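PDB 4A6F: phosphatidylinositol 4,5-bisphosphate-binding protein SLM1 from Saccharomyces cerevisiae, which binds phosphatidylinositol 4,5-bisphosphate and acts with SLM2 as an effector of TORC2 and calcineurin signalling, mediating actin polarization. Local coordinates for residues 57-62 / 78-83; 11-16 / 97-102. All blocks are in the same frame, centred on the assembly; numbering follows the deposited sequence.

Contact 1 of 2, residues 57-62 / 78-83; sequences CTVTEH and AKFVLH. With SEP (phosphoserine), chain E.
T58 and H83 face each other as a hydrogen-bonded pair of the antiparallel strands 57-62 and 79-83. The bond from H83 N to T58 O, 2.7 Å, is almost straight, whereas the return bond from T58 N to H83 O is more bent, at 155° on the hydrogen. Their side chains run side by side, and T58 OG1 rests against H83 CB at 3.6 Å. V59 and L82 follow as a non-hydrogen-bonded pair; beyond them V81 stands across from both T60 and E61, taking the N-H of T60 on its carbonyl and giving its own N-H to E61 O. This beta bulge, with T60 psi at -69°, shifts the register by one residue before H62 pairs with F80. V81 CB meets T60 OG1 at 3.5 Å, while its other flank is filled by E61, whose CG comes within 3.5 Å of V81 CG2.

On the face carrying V59, H62, F80 and L82 the contacts are mostly apolar. L82 CD1 packs on V59 CG1 at 3.6 Å and on C57 CB at 3.7 Å, close also to T58 O. Farther out, V59 reaches F110 and L113 of the helix 103-115, H62 meets the F110 ring edge-to-face, and F80 lies against the F98 ring. At the start of its strand, K79 runs out fully extended beyond CG, and its NZ donates to O1P of the bound phosphoserine at 3.0 Å. H83 ND1 is held by N95. Such an edge hairpin, with the C-terminal helix packed over its apolar face, belongs to the PH domain fold.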
loop_
_atom_site.group_PDB
_atom_site.type_symbol
_atom_site.label_atom_id
_atom_site.label_comp_id
_atom_site.label_asym_id
_atom_site.label_seq_id
_atom_site.Cartn_x
_atom_site.Cartn_y
_atom_site.Cartn_z
ATOM N N CYS A 57 8.607 12.376 4.040
ATOM C CA CYS A 57 8.751 12.393 5.496
ATOM C C CYS A 57 9.698 11.303 5.945
ATOM O O CYS A 57 9.851 10.289 5.272
ATOM C CB CYS A 57 7.402 12.173 6.187
ATOM S SG CYS A 57 6.230 13.513 5.994
ATOM N N THR A 58 10.323 11.517 7.096
ATOM C CA THR A 58 11.111 10.491 7.754
ATOM C C THR A 58 10.825 10.591 9.239
ATOM O O THR A 58 10.468 11.661 9.734
ATOM C CB THR A 58 12.621 10.685 7.513
ATOM O OG1 THR A 58 12.994 12.022 7.867
ATOM C CG2 THR A 58 12.953 10.458 6.053
ATOM N N VAL A 59 10.956 9.482 9.958
ATOM C CA VAL A 59 10.839 9.558 11.401
ATOM C C VAL A 59 12.250 9.507 11.927
ATOM O O VAL A 59 13.032 8.635 11.547
ATOM C CB VAL A 59 9.961 8.440 11.996
ATOM C CG1 VAL A 59 8.483 8.752 11.751
ATOM C CG2 VAL A 59 10.334 7.084 11.403
ATOM N N THR A 60 12.593 10.460 12.781
ATOM C CA THR A 60 13.991 10.618 13.140
ATOM C C THR A 60 14.294 10.143 14.557
ATOM O O THR A 60 14.966 9.128 14.738
ATOM C CB THR A 60 14.461 12.060 12.908
ATOM O OG1 THR A 60 13.644 12.948 13.674
ATOM C CG2 THR A 60 14.347 12.417 11.426
ATOM N N GLU A 61 13.804 10.862 15.559
ATOM C CA GLU A 61 14.066 10.454 16.930
ATOM C C GLU A 61 12.786 10.144 17.688
ATOM O O GLU A 61 11.685 10.504 17.264
ATOM C CB GLU A 61 14.894 11.511 17.668
ATOM C CG GLU A 61 14.364 12.906 17.521
ATOM C CD GLU A 61 15.187 13.938 18.265
ATOM O OE1 GLU A 61 15.759 13.612 19.329
ATOM O OE2 GLU A 61 15.253 15.085 17.780
ATOM N N HIS A 62 12.944 9.459 18.812
ATOM C CA HIS A 62 11.820 9.164 19.675
ATOM C C HIS A 62 12.303 9.095 21.112
ATOM O O HIS A 62 13.513 8.995 21.385
ATOM C CB HIS A 62 11.121 7.859 19.264
ATOM C CG HIS A 62 11.999 6.644 19.354
ATOM N ND1 HIS A 62 12.448 6.137 20.555
ATOM C CD2 HIS A 62 12.486 5.822 18.393
ATOM C CE1 HIS A 62 13.191 5.066 20.331
ATOM N NE2 HIS A 62 13.227 4.850 19.027
ATOM N N ALA A 78 6.668 9.046 25.355
ATOM C CA ALA A 78 5.835 8.519 24.286
ATOM C C ALA A 78 5.838 9.436 23.058
ATOM O O ALA A 78 4.840 9.511 22.333
ATOM C CB ALA A 78 4.407 8.318 24.782
ATOM N N LYS A 79 6.955 10.118 22.819
ATOM C CA LYS A 79 7.034 11.087 21.725
ATOM C C LYS A 79 7.928 10.616 20.585
ATOM O O LYS A 79 8.863 9.835 20.776
ATOM C CB LYS A 79 7.604 12.413 22.219
ATOM C CG LYS A 79 6.787 13.154 23.237
ATOM C CD LYS A 79 7.601 14.379 23.654
ATOM C CE LYS A 79 6.956 15.184 24.747
ATOM N NZ LYS A 79 7.948 16.190 25.244
ATOM N N PHE A 80 7.647 11.128 19.394
ATOM C CA PHE A 80 8.525 10.908 18.249
ATOM C C PHE A 80 8.482 12.119 17.329
ATOM O O PHE A 80 7.542 12.921 17.379
ATOM C CB PHE A 80 8.191 9.607 17.496
ATOM C CG PHE A 80 6.869 9.628 16.759
ATOM C CD1 PHE A 80 5.697 9.223 17.388
ATOM C CD2 PHE A 80 6.806 10.003 15.425
ATOM C CE1 PHE A 80 4.479 9.217 16.710
ATOM C CE2 PHE A 80 5.594 10.001 14.743
ATOM C CZ PHE A 80 4.428 9.608 15.388
ATOM N N VAL A 81 9.522 12.256 16.518
ATOM C CA VAL A 81 9.636 13.359 15.569
ATOM C C VAL A 81 9.447 12.869 14.145
ATOM O O VAL A 81 10.058 11.870 13.721
ATOM C CB VAL A 81 11.013 14.059 15.660
ATOM C CG1 VAL A 81 11.077 15.217 14.688
ATOM C CG2 VAL A 81 11.277 14.545 17.078
ATOM N N LEU A 82 8.594 13.578 13.414
ATOM C CA LEU A 82 8.382 13.328 11.996
ATOM C C LEU A 82 8.953 14.520 11.242
ATOM O O LEU A 82 8.552 15.665 11.463
ATOM C CB LEU A 82 6.884 13.141 11.704
ATOM C CG LEU A 82 6.494 12.812 10.259
ATOM C CD1 LEU A 82 7.062 11.469 9.838
ATOM C CD2 LEU A 82 4.974 12.817 10.103
ATOM N N HIS A 83 9.920 14.245 10.377
ATOM C CA HIS A 83 10.674 15.278 9.681
ATOM C C HIS A 83 10.259 15.391 8.216
ATOM O O HIS A 83 9.942 14.390 7.571
ATOM C CB HIS A 83 12.163 14.960 9.779
ATOM C CG HIS A 83 13.029 15.854 8.947
ATOM N ND1 HIS A 83 13.562 17.032 9.427
ATOM C CD2 HIS A 83 13.466 15.736 7.670
ATOM C CE1 HIS A 83 14.283 17.605 8.479
ATOM N NE2 HIS A 83 14.243 16.838 7.404
HETATM N N SEP E . 6.924 19.400 27.207
HETATM C CA SEP E . 6.539 19.048 25.755
HETATM C CB SEP E . 5.040 19.126 25.521
HETATM O OG SEP E . 4.447 17.968 26.042
HETATM C C SEP E . 7.265 19.739 24.661
HETATM O O SEP E . 8.392 20.268 24.832
HETATM O OXT SEP E . 6.733 19.705 23.323
HETATM P P SEP E . 4.919 17.533 27.429
HETATM O O1P SEP E . 6.464 17.353 27.637
HETATM O O2P SEP E . 4.485 18.538 28.479
HETATM O O3P SEP E . 4.445 16.324 27.546
#

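Contact 2 of 2, residues 11-16 / 97-102; sequences FLERRS and VFKADS. With SEP (phosphoserine), chain E.
E13 and K99 form a hydrogen-bonded pair between strands 11-16 and 97-99, and their side chains leave the sheet side by side; R15 N adds a third backbone bond, to V97 O. K99 CB lies beside E13 CB and the E13 carbonyl. CD passes 4.0 Å from O3P of the bound phosphoserine, and the turn about CG-CD (chi3 69°) sets CE against E13 OE2 at 3.7 Å. At the tip, NZ donates to that O3P at 2.9 Å and only weakly to OG. It also gives a proton to water 2, which in turn donates to E13 OE1. The carboxylate and ammonium, 4.5 Å apart between OE1 and NZ, are thus bridged by water rather than salt-bridged, and the ring of Y22 takes a cation-pi contact from K99. R15 lays one guanidinium face over the same phosphoserine, NH1 3.3 Å from its CB. In the PH domain this pairing brings the first strand against the last, just ahead of the C-terminal helix, whose N-cap is S102. On the opposite side of the sheet, R14 CG sits over one face of the F98 ring, 4.2 Å from its centroid, while its NH1 goes on to E36 and Y27. L12 CD2 packs on A100 CB at 3.8 Å.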
loop_
_atom_site.group_PDB
_atom_site.type_symbol
_atom_site.label_atom_id
_atom_site.label_comp_id
_atom_site.label_asym_id
_atom_site.label_seq_id
_atom_site.Cartn_x
_atom_site.Cartn_y
_atom_site.Cartn_z
ATOM N N PHE A 11 -5.533 7.496 18.059
ATOM C CA PHE A 11 -5.404 8.879 18.497
ATOM C C PHE A 11 -3.939 9.209 18.768
ATOM O O PHE A 11 -3.214 8.399 19.343
ATOM C CB PHE A 11 -6.262 9.122 19.743
ATOM C CG PHE A 11 -7.740 9.087 19.470
ATOM C CD1 PHE A 11 -8.401 10.233 19.082
ATOM C CD2 PHE A 11 -8.464 7.910 19.594
ATOM C CE1 PHE A 11 -9.776 10.220 18.822
ATOM C CE2 PHE A 11 -9.832 7.890 19.330
ATOM C CZ PHE A 11 -10.483 9.049 18.944
ATOM N N LEU A 12 -3.514 10.393 18.327
ATOM C CA LEU A 12 -2.177 10.921 18.632
ATOM C C LEU A 12 -2.314 12.391 18.984
ATOM O O LEU A 12 -3.209 13.048 18.492
ATOM C CB LEU A 12 -1.271 10.828 17.403
ATOM C CG LEU A 12 -0.694 9.456 17.048
ATOM C CD1 LEU A 12 0.071 9.539 15.729
ATOM C CD2 LEU A 12 0.173 8.966 18.179
ATOM N N GLU A 13 -1.421 12.903 19.826
ATOM C CA GLU A 13 -1.382 14.352 20.061
ATOM C C GLU A 13 -0.258 14.946 19.222
ATOM O O GLU A 13 0.821 14.373 19.128
ATOM C CB GLU A 13 -1.157 14.663 21.537
ATOM C CG GLU A 13 -2.291 14.206 22.437
ATOM C CD GLU A 13 -2.008 14.461 23.894
ATOM O OE1 GLU A 13 -2.028 15.642 24.297
ATOM O OE2 GLU A 13 -1.757 13.477 24.627
ATOM N N ARG A 14 -0.511 16.083 18.590
ATOM C CA ARG A 14 0.534 16.729 17.807
ATOM C C ARG A 14 0.852 18.095 18.390
ATOM O O ARG A 14 -0.058 18.853 18.708
ATOM C CB ARG A 14 0.095 16.892 16.347
ATOM C CG ARG A 14 1.220 17.412 15.469
ATOM C CD ARG A 14 0.885 17.337 13.996
ATOM N NE ARG A 14 0.423 18.625 13.484
ATOM C CZ ARG A 14 -0.848 18.924 13.250
ATOM N NH1 ARG A 14 -1.795 18.024 13.471
ATOM N NH2 ARG A 14 -1.170 20.122 12.787
ATOM N N ARG A 15 2.137 18.422 18.501
ATOM C CA ARG A 15 2.542 19.702 19.083
ATOM C C ARG A 15 2.521 20.842 18.071
ATOM O O ARG A 15 2.947 20.672 16.932
ATOM C CB ARG A 15 3.955 19.574 19.664
ATOM C CG ARG A 15 4.436 20.780 20.460
ATOM C CD ARG A 15 3.803 20.847 21.846
ATOM N NE ARG A 15 4.300 21.994 22.608
ATOM C CZ ARG A 15 3.932 22.296 23.851
ATOM N NH1 ARG A 15 3.051 21.542 24.495
ATOM N NH2 ARG A 15 4.443 23.363 24.452
ATOM N N SER A 16 2.014 22.006 18.487
ATOM C CA SER A 16 2.212 23.224 17.728
ATOM C C SER A 16 3.378 24.015 18.319
ATOM O O SER A 16 3.345 24.399 19.494
ATOM C CB SER A 16 0.948 24.081 17.783
ATOM O OG SER A 16 1.203 25.368 17.246
ATOM N N VAL A 97 6.401 17.192 16.240
ATOM C CA VAL A 97 6.460 16.291 17.393
ATOM C C VAL A 97 5.091 15.682 17.722
ATOM O O VAL A 97 4.087 16.392 17.894
ATOM C CB VAL A 97 7.019 16.984 18.635
ATOM C CG1 VAL A 97 7.053 15.998 19.811
ATOM C CG2 VAL A 97 8.417 17.517 18.340
ATOM N N PHE A 98 5.060 14.356 17.792
ATOM C CA PHE A 98 3.845 13.639 18.135
ATOM C C PHE A 98 3.995 12.980 19.499
ATOM O O PHE A 98 5.102 12.625 19.912
ATOM C CB PHE A 98 3.548 12.559 17.098
ATOM C CG PHE A 98 3.087 13.093 15.786
ATOM C CD1 PHE A 98 3.993 13.439 14.812
ATOM C CD2 PHE A 98 1.730 13.278 15.535
ATOM C CE1 PHE A 98 3.574 13.946 13.591
ATOM C CE2 PHE A 98 1.303 13.779 14.319
ATOM C CZ PHE A 98 2.223 14.115 13.345
ATOM N N LYS A 99 2.875 12.816 20.184
ATOM C CA LYS A 99 2.843 12.144 21.476
ATOM C C LYS A 99 1.736 11.096 21.496
ATOM O O LYS A 99 0.567 11.404 21.244
ATOM C CB LYS A 99 2.615 13.168 22.590
ATOM C CG LYS A 99 2.654 12.568 23.983
ATOM C CD LYS A 99 2.881 13.641 25.039
ATOM C CE LYS A 99 1.693 14.559 25.193
ATOM N NZ LYS A 99 1.973 15.572 26.263
ATOM N N ALA A 100 2.109 9.861 21.811
ATOM C CA ALA A 100 1.168 8.760 21.851
ATOM C C ALA A 100 0.800 8.528 23.314
ATOM O O ALA A 100 1.291 9.240 24.192
ATOM C CB ALA A 100 1.785 7.503 21.238
ATOM N N ASP A 101 -0.067 7.547 23.564
ATOM C CA ASP A 101 -0.538 7.233 24.919
ATOM C C ASP A 101 0.521 6.562 25.801
ATOM O O ASP A 101 0.465 6.646 27.035
ATOM C CB ASP A 101 -1.771 6.327 24.848
ATOM C CG ASP A 101 -2.879 6.914 23.991
ATOM O OD1 ASP A 101 -2.782 8.105 23.627
ATOM O OD2 ASP A 101 -3.846 6.184 23.675
ATOM N N SER A 102 1.468 5.875 25.174
ATOM C CA SER A 102 2.515 5.171 25.901
ATOM C C SER A 102 3.749 4.984 25.021
ATOM O O SER A 102 3.679 5.194 23.811
ATOM C CB SER A 102 1.999 3.806 26.362
ATOM O OG SER A 102 1.586 3.019 25.253
HETATM N N SEP E . 6.924 19.400 27.207
HETATM C CA SEP E . 6.539 19.048 25.755
HETATM C CB SEP E . 5.040 19.126 25.521
HETATM O OG SEP E . 4.447 17.968 26.042
HETATM C C SEP E . 7.265 19.739 24.661
HETATM O O SEP E . 8.392 20.268 24.832
HETATM O OXT SEP E . 6.733 19.705 23.323
HETATM P P SEP E . 4.919 17.533 27.429
HETATM O O1P SEP E . 6.464 17.353 27.637
HETATM O O2P SEP E . 4.485 18.538 28.479
HETATM O O3P SEP E . 4.445 16.324 27.546
HETATM O O HOH W 1 -1.483 10.988 23.198
HETATM O O HOH W 2 -0.501 16.439 26.570
HETATM O O HOH W 3 5.644 20.103 16.568
#

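In the fold
The centres of the two contacts lie about 11 Å apart in one antiparallel sheet. Strands 79-84 and 95-99, consecutive in the chain, are neighbours in it, so that the order 8-16, 95-99, 79-84, 57-62 runs from contact 2 to contact 1. Backbone bonds probably join them directly, A100 N to A78 O and F98 N to F80 O. Contact 1 is nested within the long loop that contact 2 closes, and the helix 103-115 packs against both. K79 from contact 1 and K99 from contact 2 share one phosphoserine phosphate, a basic site consistent with anionic lipid headgroup recognition by this PH domain.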